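Local coordinates for uncharacterized protein (Slackia heliotrinireducens DSM 20476, PDB 4S1P) that is a putative SGNH-type (GDSL-like) hydrolase, probably acting as an esterase or acylhydrolase on a substrate not yet known, at residues 134-137 against 138-142; 123-126 against 127-131; 72-75 against 76-80. All coordinates share one frame; numbering follows the deposited sequence.

Contact 1. Residues 134-137 against 138-142; sequences FAQA and AADSG
With CG of Gln-136 swung anti to the backbone N (chi1 -166°) and the chain then bent at chi2, the amide reaches along the helix to Asp-140, whose own CG, beside its backbone N (chi1 -71°), puts the carboxylate over the preceding turn. There NE2 of Gln-136 donates to OD1 of Asp-140 over 2.8 Å. The acceptor lies in the amide plane, whereas the donor stands above the carboxylate plane, the two planes being 47° apart. This i to i+4 pair suits the exposed side of helix 123-141. On the buried side, Ala-137 is small enough to fit against Tyr-83 and Val-87 of helix 80-96 and Ile-103 of strand 100-105. Its carbonyl O is gripped twice by Ser-141: the backbone N comes in at 3.0 Å and, in the modelled conformer, OG at 2.6 Å, from opposite faces of the carbonyl plane. Gly-142 follows with a positive phi that glycine tolerates easily. A serine thus gives the buried Ala-137 carbonyl a second donor, while its hydroxyl accepts the N-H of Ala-143 just past the helix end; the Gln-Asp bond, neutral amide to carboxylate, links successive turns and would leave the aspartate's charge largely uncancelled.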
# COMPACT_ATOMS: atom_id res chain seq x y z
N PHE A 134 -4.23 -9.98 -0.98
CA PHE A 134 -3.29 -9.41 -1.92
C PHE A 134 -3.06 -10.30 -3.13
O PHE A 134 -2.96 -9.80 -4.26
CB PHE A 134 -1.96 -9.11 -1.23
CG PHE A 134 -2.08 -8.06 -0.12
CD1 PHE A 134 -2.76 -6.86 -0.33
CD2 PHE A 134 -1.50 -8.27 1.11
CE1 PHE A 134 -2.88 -5.92 0.65
CE2 PHE A 134 -1.60 -7.30 2.11
CZ PHE A 134 -2.29 -6.14 1.87
N ALA A 135 -2.99 -11.60 -2.90
CA ALA A 135 -2.75 -12.52 -4.02
C ALA A 135 -3.91 -12.47 -5.01
O ALA A 135 -3.71 -12.44 -6.24
CB ALA A 135 -2.55 -13.92 -3.48
N GLN A 136 -5.14 -12.48 -4.48
CA GLN A 136 -6.30 -12.45 -5.34
C GLN A 136 -6.41 -11.11 -6.08
O GLN A 136 -6.73 -11.07 -7.27
CB GLN A 136 -7.58 -12.73 -4.55
CG GLN A 136 -8.75 -13.05 -5.48
CD GLN A 136 -8.52 -14.32 -6.31
OE1 GLN A 136 -8.25 -15.39 -5.77
NE2 GLN A 136 -8.60 -14.20 -7.64
N ALA A 137 -6.08 -10.01 -5.41
CA ALA A 137 -6.21 -8.70 -6.04
C ALA A 137 -5.15 -8.52 -7.13
O ALA A 137 -5.46 -7.97 -8.21
CB ALA A 137 -6.13 -7.61 -4.98
N ALA A 138 -3.96 -9.08 -6.90
CA ALA A 138 -2.89 -9.00 -7.89
C ALA A 138 -3.33 -9.78 -9.13
O ALA A 138 -3.19 -9.30 -10.25
CB ALA A 138 -1.56 -9.53 -7.35
N ALA A 139 -3.87 -10.98 -8.92
CA ALA A 139 -4.26 -11.83 -10.05
C ALA A 139 -5.42 -11.23 -10.85
O ALA A 139 -5.40 -11.25 -12.09
CB ALA A 139 -4.64 -13.19 -9.54
N ASP A 140 -6.43 -10.74 -10.13
CA ASP A 140 -7.61 -10.22 -10.78
C ASP A 140 -7.38 -8.95 -11.57
O ASP A 140 -7.99 -8.75 -12.61
CB ASP A 140 -8.72 -9.97 -9.77
CG ASP A 140 -9.33 -11.26 -9.21
OD1 ASP A 140 -9.00 -12.39 -9.68
OD2 ASP A 140 -10.15 -11.16 -8.26
N SER A 141 -6.49 -8.10 -11.05
CA SER A 141 -6.27 -6.75 -11.57
C SER A 141 -5.10 -6.65 -12.54
O SER A 141 -4.97 -5.69 -13.29
CB SER A 141 -5.97 -5.81 -10.39
OG SER A 141 -4.70 -6.11 -9.80
N GLY A 142 -4.19 -7.61 -12.46
CA GLY A 142 -2.93 -7.51 -13.16
C GLY A 142 -1.95 -6.55 -12.53
O GLY A 142 -0.98 -6.15 -13.17

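Contact 2. Residues 123-126 against 127-131; sequences HDDM and SLRMA
From His-123 to Met-130 the backbone runs as regular alpha helix, each N-H of residues 127 to 130 bonding to the carbonyl four residues back, as where Arg-129 N meets Asp-125 O at 2.9 Å. On the outer side Asp-125 and Arg-129 form, in the modelled conformer, an i to i+4 salt bridge, OD1 to NE, 2.7 Å long and rather bent (136° at the hydrogen). The arginine chain, extended from CG to NE, carries NE alongside OD1, with NH2 farther away; NE stands above the carboxylate plane, and the two flat groups are turned 68° against each other. An acid followed one turn later by a base is a common pairing on helix surfaces, and its charges can neutralise each other in part. Here it lies near the start of helix 123-141, one of the helices packed around the parallel sheet of this SGNH-type alpha/beta fold. Toward the protein interior, selenomethionines Met-126 and Met-130 lie side by side and point the same way, their CG atoms 3.9 Å apart. Long, flexible and apolar, they suit an interior place: Met-126 packs on Leu-116 and Tyr-109, Met-130 on Pro-76 and Ala-77 of helix 75-78. Ser-127 OG, set beside its own backbone N (chi1 -69°), turns back to donate to the carbonyl O of His-123 at 2.8 Å, from above the carbonyl plane, while Ser-127 N reaches the same oxygen from the opposite face. The imidazole of His-123 has this hydroxyl over one face, off centre toward the rim, with OG 3.3 Å from CE1.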
# COMPACT_ATOMS: atom_id res chain seq x y z
N HIS A 123 -3.49 -13.87 15.10
CA HIS A 123 -2.40 -13.48 14.25
C HIS A 123 -2.35 -14.35 12.98
O HIS A 123 -2.15 -13.86 11.87
CB HIS A 123 -1.07 -13.54 15.00
CG HIS A 123 0.07 -13.07 14.18
ND1 HIS A 123 0.91 -13.91 13.48
CD2 HIS A 123 0.44 -11.81 13.87
CE1 HIS A 123 1.77 -13.17 12.79
NE2 HIS A 123 1.53 -11.90 13.06
N ASP A 124 -2.55 -15.66 13.14
CA ASP A 124 -2.59 -16.56 11.96
C ASP A 124 -3.73 -16.19 11.01
O ASP A 124 -3.55 -16.17 9.79
CB ASP A 124 -2.71 -18.03 12.36
CG ASP A 124 -1.40 -18.68 12.73
OD1 ASP A 124 -0.31 -18.14 12.46
OD2 ASP A 124 -1.48 -19.78 13.29
N ASP A 125 -4.91 -15.88 11.57
CA ASP A 125 -6.08 -15.57 10.73
C ASP A 125 -5.80 -14.28 9.96
O ASP A 125 -6.01 -14.21 8.74
CB ASP A 125 -7.31 -15.42 11.63
CG ASP A 125 -8.63 -15.23 10.88
OD1 ASP A 125 -8.77 -15.63 9.73
OD2 ASP A 125 -9.62 -14.75 11.52
N MSE A 126 -5.26 -13.27 10.63
CA MSE A 126 -4.97 -12.02 9.93
C MSE A 126 -3.91 -12.25 8.84
O MSE A 126 -4.01 -11.72 7.74
CB MSE A 126 -4.50 -10.92 10.89
CG MSE A 126 -4.33 -9.61 10.13
SE MSE A 126 -3.98 -8.12 11.34
CE MSE A 126 -4.07 -6.72 9.98
N SER A 127 -2.88 -13.01 9.18
CA SER A 127 -1.78 -13.32 8.26
C SER A 127 -2.32 -13.92 6.96
O SER A 127 -1.93 -13.52 5.86
CB SER A 127 -0.77 -14.27 8.93
OG SER A 127 -0.02 -13.64 10.01
N LEU A 128 -3.22 -14.89 7.11
CA LEU A 128 -3.72 -15.63 5.96
C LEU A 128 -4.71 -14.78 5.18
O LEU A 128 -4.69 -14.75 3.95
CB LEU A 128 -4.38 -16.94 6.41
CG LEU A 128 -3.45 -17.95 7.10
CD1 LEU A 128 -4.18 -19.22 7.48
CD2 LEU A 128 -2.25 -18.26 6.23
N ARG A 129 -5.57 -14.07 5.90
CA ARG A 129 -6.53 -13.21 5.22
C ARG A 129 -5.87 -12.12 4.40
O ARG A 129 -6.26 -11.82 3.25
CB ARG A 129 -7.51 -12.59 6.19
CG ARG A 129 -8.49 -13.60 6.78
CD ARG A 129 -9.44 -13.00 7.81
NE ARG A 129 -10.42 -13.98 8.28
CZ ARG A 129 -11.59 -14.27 7.70
NH1 ARG A 129 -11.95 -13.70 6.57
NH2 ARG A 129 -12.39 -15.18 8.26
N MSE A 130 -4.83 -11.50 4.97
CA MSE A 130 -4.10 -10.45 4.24
C MSE A 130 -3.43 -11.06 2.99
O MSE A 130 -3.52 -10.51 1.88
CB MSE A 130 -3.03 -9.77 5.14
CG MSE A 130 -3.57 -9.02 6.38
SE MSE A 130 -4.50 -7.38 5.93
CE MSE A 130 -2.89 -6.35 5.57
N ALA A 131 -2.73 -12.18 3.18
CA ALA A 131 -2.00 -12.79 2.07
C ALA A 131 -2.96 -13.17 0.96
O ALA A 131 -2.66 -12.96 -0.22
CB ALA A 131 -1.19 -14.00 2.56

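Contact 3. Residues 72-75 against 76-80; sequences MSHG and PATSP
A type I beta turn, Met-72 to Gly-75, leads directly into the short helix 75-78 that follows strand 66-69, and the contact joins the turn to that helix. The link is made chiefly by His-74 and Thr-78. ND1 of His-74 and OG1 of Thr-78 share a hydrogen bond of 2.7 Å, with the hydroxyl at the ring edge and in its plane, and either atom could be the donor. Both groups sit between backbone N and carbonyl carbon (chi1 62° and 59°), which turns ring edge and hydroxyl to each other. The carbonyl O of His-74 receives the N of Thr-78 at 2.9 Å, nearly straight on, and the N of Ala-77 in a weaker, more bent bond. Over one face of the imidazole, SE of selenomethionine Met-72 sits 3.6 Å above the ring centre, a Met-aromatic contact made by the bend of its side chain at chi2 (-88°). Replacing His-74 with an alanine would probably leave the Thr-78 hydroxyl without its nitrogen partner and the selenium of Met-72 without the ring beneath it. Gly-75 follows with helical angles, and its carbonyl accepts from the N of Ser-79 at 2.8 Å. Pro-76 suits the first turn, where the missing N-H costs no helical bond, and its ring packs on Ala-133 and Phe-134 of helix 123-141. The OG of Ser-73 bonds to Tyr-109 OH and to an unidentified bound molecule, probably from the crystallisation liquor; it lies near, though not touching, Ser-12, His-167 and Asp-164, arranged as a probable Ser-His-Asp triad. A loop after a central strand that reaches a probable catalytic pocket is in keeping with the SGNH hydrolase fold.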
# COMPACT_ATOMS: atom_id res chain seq x y z
N MSE A 72 -5.85 0.79 3.99
CA MSE A 72 -5.91 0.83 5.46
C MSE A 72 -5.46 -0.52 5.98
O MSE A 72 -5.87 -1.56 5.47
CB MSE A 72 -7.33 1.25 5.86
CG MSE A 72 -7.44 1.64 7.34
SE MSE A 72 -7.82 0.03 8.41
CE MSE A 72 -9.60 -0.42 7.68
N SER A 73 -4.66 -0.50 7.04
CA SER A 73 -3.80 -1.61 7.40
C SER A 73 -4.47 -2.93 7.75
O SER A 73 -3.84 -3.96 7.61
CB SER A 73 -2.86 -1.22 8.57
OG SER A 73 -3.61 -0.87 9.69
N HIS A 74 -5.74 -2.92 8.18
CA HIS A 74 -6.47 -4.18 8.36
C HIS A 74 -7.57 -4.40 7.34
O HIS A 74 -8.24 -5.47 7.35
CB HIS A 74 -6.99 -4.38 9.79
CG HIS A 74 -7.98 -3.36 10.25
ND1 HIS A 74 -9.29 -3.39 9.87
CD2 HIS A 74 -7.87 -2.36 11.16
CE1 HIS A 74 -9.95 -2.43 10.49
NE2 HIS A 74 -9.11 -1.79 11.29
N GLY A 75 -7.77 -3.41 6.48
CA GLY A 75 -8.87 -3.50 5.50
C GLY A 75 -8.94 -4.74 4.67
O GLY A 75 -10.02 -5.32 4.49
N PRO A 76 -7.83 -5.20 4.10
CA PRO A 76 -7.91 -6.41 3.30
C PRO A 76 -8.41 -7.62 4.06
O PRO A 76 -8.99 -8.53 3.45
CB PRO A 76 -6.49 -6.58 2.76
CG PRO A 76 -5.94 -5.21 2.81
CD PRO A 76 -6.49 -4.60 4.05
N ALA A 77 -8.17 -7.64 5.37
CA ALA A 77 -8.68 -8.70 6.24
C ALA A 77 -10.12 -8.50 6.70
O ALA A 77 -10.90 -9.48 6.74
CB ALA A 77 -7.78 -8.91 7.46
N THR A 78 -10.46 -7.28 7.12
CA THR A 78 -11.76 -7.02 7.74
C THR A 78 -12.89 -6.58 6.76
O THR A 78 -14.07 -6.79 7.05
CB THR A 78 -11.62 -6.01 8.86
OG1 THR A 78 -11.08 -4.79 8.35
CG2 THR A 78 -10.70 -6.54 9.98
N SER A 79 -12.51 -5.96 5.64
CA SER A 79 -13.41 -5.56 4.57
C SER A 79 -12.83 -6.01 3.24
O SER A 79 -12.47 -5.19 2.39
CB SER A 79 -13.65 -4.05 4.60
OG SER A 79 -14.31 -3.64 5.78
N PRO A 80 -12.68 -7.34 3.05
CA PRO A 80 -12.00 -7.87 1.88
C PRO A 80 -12.67 -7.51 0.57
O PRO A 80 -12.00 -7.32 -0.43
CB PRO A 80 -12.00 -9.40 2.09
CG PRO A 80 -13.12 -9.63 3.07
CD PRO A 80 -13.05 -8.42 3.98

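Overall arrangement
Along the chain the three contacts come in series, 3, then 2, then 1, with none nested or crossed. Each is local: contact 3 closes the turn that leads from strand 66-69 into helix 75-78, whereas contacts 2 and 1 join successive turns near the beginning and at the end of the same helix, 123-141, their centres about 16 Å apart. The fold brings the early piece back onto the later ones. CE of Met-126 in contact 2 lies 3.7 Å from CB of His-74 in contact 3, and contacts 1 and 3 also touch by apolar packing. Helix 123-141 thus ties the loop beside the probable active site to helix 80-96 and strand 100-105.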